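Local coordinates for protein transcriptional regulator (Rhodococcus sp., PDB 2O0Y) that probably binds DNA and regulates transcription, as a member of the IclR family with a helix-turn-helix domain and a C-terminal domain of the GAF clan, at residues Gly154-Leu159 with Gly217-Ala222. Numbering follows the deposited sequence.
Sequences GKILLL and GTVVAA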
ATOM      1  N   GLY B 154      -2.363  -8.151  20.285  1.00 27.47           N
ATOM      2  CA  GLY B 154      -1.257  -7.198  20.171  1.00 25.84           C
ATOM      3  C   GLY B 154       0.093  -7.816  20.538  1.00 27.50           C
ATOM      4  O   GLY B 154       1.093  -7.619  19.850  1.00 26.87           O
ATOM      5  N   LYS B 155       0.150  -8.538  21.662  1.00 27.30           N
ATOM      6  CA  LYS B 155       1.390  -9.193  22.074  1.00 27.96           C
ATOM      7  C   LYS B 155       1.821 -10.355  21.157  1.00 27.20           C
ATOM      8  O   LYS B 155       2.995 -10.664  21.063  1.00 28.18           O
ATOM      9  CB  LYS B 155       1.292  -9.647  23.535  1.00 26.92           C
ATOM     10  CG  LYS B 155       1.424  -8.457  24.508  1.00 30.13           C
ATOM     11  CD  LYS B 155       1.140  -8.859  25.982  1.00 31.42           C
ATOM     12  CE  LYS B 155      -0.285  -8.493  26.438  1.00 32.52           C
ATOM     13  NZ  LYS B 155      -0.494  -6.996  26.692  1.00 29.44           N
ATOM     14  N   ILE B 156       0.870 -11.001  20.488  1.00 27.14           N
ATOM     15  CA  ILE B 156       1.221 -12.026  19.491  1.00 25.83           C
ATOM     16  C   ILE B 156       1.827 -11.323  18.268  1.00 27.08           C
ATOM     17  O   ILE B 156       2.884 -11.707  17.816  1.00 26.57           O
ATOM     18  CB  ILE B 156       0.014 -12.914  19.093  1.00 26.75           C
ATOM     19  CG1 ILE B 156      -0.407 -13.833  20.274  1.00 23.48           C
ATOM     20  CG2 ILE B 156       0.319 -13.730  17.803  1.00 25.95           C
ATOM     21  CD1 ILE B 156       0.608 -14.938  20.590  1.00 24.21           C
ATOM     22  N   LEU B 157       1.199 -10.251  17.773  1.00 27.24           N
ATOM     23  CA  LEU B 157       1.756  -9.535  16.612  1.00 26.81           C
ATOM     24  C   LEU B 157       3.138  -8.994  16.902  1.00 27.25           C
ATOM     25  O   LEU B 157       3.955  -8.913  15.993  1.00 27.74           O
ATOM     26  CB  LEU B 157       0.835  -8.399  16.169  1.00 27.33           C
ATOM     27  CG  LEU B 157      -0.512  -8.928  15.660  1.00 26.24           C
ATOM     28  CD1 LEU B 157      -1.519  -7.775  15.582  1.00 24.54           C
ATOM     29  CD2 LEU B 157      -0.301  -9.594  14.274  1.00 24.29           C
ATOM     30  N   LEU B 158       3.414  -8.616  18.154  1.00 26.32           N
ATOM     31  CA  LEU B 158       4.718  -8.005  18.464  1.00 26.33           C
ATOM     32  C   LEU B 158       5.813  -9.051  18.510  1.00 27.64           C
ATOM     33  O   LEU B 158       6.972  -8.704  18.680  1.00 28.74           O
ATOM     34  CB  LEU B 158       4.694  -7.240  19.795  1.00 25.93           C
ATOM     35  CG  LEU B 158       3.938  -5.916  19.729  1.00 26.34           C
ATOM     36  CD1 LEU B 158       3.631  -5.370  21.149  1.00 25.25           C
ATOM     37  CD2 LEU B 158       4.722  -4.894  18.855  1.00 28.78           C
ATOM     38  N   LEU B 159       5.450 -10.333  18.365  1.00 28.82           N
ATOM     39  CA  LEU B 159       6.440 -11.427  18.256  1.00 29.32           C
ATOM     40  C   LEU B 159       7.289 -11.212  17.032  1.00 29.67           C
ATOM     41  O   LEU B 159       8.486 -11.532  17.044  1.00 30.41           O
ATOM     42  CB  LEU B 159       5.773 -12.800  18.129  1.00 27.83           C
ATOM     43  CG  LEU B 159       5.085 -13.432  19.338  1.00 28.36           C
ATOM     44  CD1 LEU B 159       4.388 -14.746  18.944  1.00 27.71           C
ATOM     45  CD2 LEU B 159       6.063 -13.698  20.456  1.00 27.61           C
ATOM     46  N   GLY B 217       7.862 -19.375   9.152  1.00 25.15           N
ATOM     47  CA  GLY B 217       7.567 -19.454  10.576  1.00 24.74           C
ATOM     48  C   GLY B 217       7.478 -18.056  11.155  1.00 25.60           C
ATOM     49  O   GLY B 217       7.297 -17.893  12.359  1.00 24.57           O
ATOM     50  N   THR B 218       7.578 -17.037  10.303  1.00 24.47           N
ATOM     51  CA  THR B 218       7.394 -15.659  10.752  1.00 25.13           C
ATOM     52  C   THR B 218       5.906 -15.391  11.080  1.00 26.58           C
ATOM     53  O   THR B 218       5.022 -15.814  10.326  1.00 26.03           O
ATOM     54  CB  THR B 218       7.850 -14.685   9.650  1.00 26.19           C
ATOM     55  OG1 THR B 218       9.235 -14.925   9.310  1.00 22.37           O
ATOM     56  CG2 THR B 218       7.671 -13.242  10.095  1.00 26.95           C
ATOM     57  N   VAL B 219       5.635 -14.696  12.189  1.00 26.26           N
ATOM     58  CA  VAL B 219       4.240 -14.383  12.590  1.00 26.75           C
ATOM     59  C   VAL B 219       3.713 -13.311  11.690  1.00 27.47           C
ATOM     60  O   VAL B 219       4.275 -12.205  11.654  1.00 27.17           O
ATOM     61  CB  VAL B 219       4.190 -13.945  14.081  1.00 27.29           C
ATOM     62  CG1 VAL B 219       2.744 -13.585  14.546  1.00 26.88           C
ATOM     63  CG2 VAL B 219       4.772 -15.070  14.970  1.00 27.08           C
ATOM     64  N   VAL B 220       2.658 -13.639  10.938  1.00 27.24           N
ATOM     65  CA  VAL B 220       2.064 -12.679  10.003  1.00 25.80           C
ATOM     66  C   VAL B 220       0.674 -12.247  10.463  1.00 26.19           C
ATOM     67  O   VAL B 220       0.132 -11.285   9.977  1.00 26.08           O
ATOM     68  CB  VAL B 220       1.959 -13.240   8.573  1.00 26.14           C
ATOM     69  CG1 VAL B 220       3.414 -13.437   7.964  1.00 26.00           C
ATOM     70  CG2 VAL B 220       1.140 -14.526   8.518  1.00 26.43           C
ATOM     71  N   ALA B 221       0.096 -12.967  11.406  1.00 25.28           N
ATOM     72  CA  ALA B 221      -1.253 -12.620  11.872  1.00 25.64           C
ATOM     73  C   ALA B 221      -1.455 -13.295  13.202  1.00 26.46           C
ATOM     74  O   ALA B 221      -0.625 -14.098  13.619  1.00 25.41           O
ATOM     75  CB  ALA B 221      -2.324 -13.094  10.859  1.00 26.39           C
ATOM     76  N   ALA B 222      -2.549 -12.963  13.882  1.00 26.77           N
ATOM     77  CA  ALA B 222      -2.831 -13.544  15.199  1.00 27.10           C
ATOM     78  C   ALA B 222      -4.270 -14.043  15.177  1.00 27.58           C
ATOM     79  O   ALA B 222      -5.204 -13.264  14.953  1.00 29.68           O
ATOM     80  CB  ALA B 222      -2.641 -12.503  16.246  1.00 25.68           C
TER
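Ile156 and Leu157, on helix 152-157, rest with Leu159 against Val219 and Ala222 at the start of strand 219-228, a helix-on-sheet contact within the GAF-like C-terminal domain of this IclR-family protein. The helix packs on a face of the antiparallel sheet, and the side chains that meet are all apolar. In Ile156, chi1 of -69° puts CG1 anti to the carbonyl carbon and leaves CG2 anti to the backbone N, toward Ala222; CG2 meets the CB of Ala222 at 3.6 Å and CG1 of Val219 at 4.1 Å, the Ile156 and Val219 side chains crossing at about a right angle. Val219 divides its two branches between Ile156 and Leu159: CG1 meets CG2 of Ile156, whereas CG2 packs 4.0 Å from CD1 of Leu159. Leu157 approaches differently, laying CD2 alongside the strand backbone, 4.0 Å from the CA of Ala221. A classic beta bulge, in which Val220 and Ala221 both face Leu212, lets Val219 and Ala222, three residues apart, both point CB toward the helix. Beside them, Pro211 and Ser209 of the adjacent strand 205-213 also touch Ile156. CG1 of Val219 sits 3.8 Å from the carbonyl O of Ile156, which accepts the backbone N-H of Leu159.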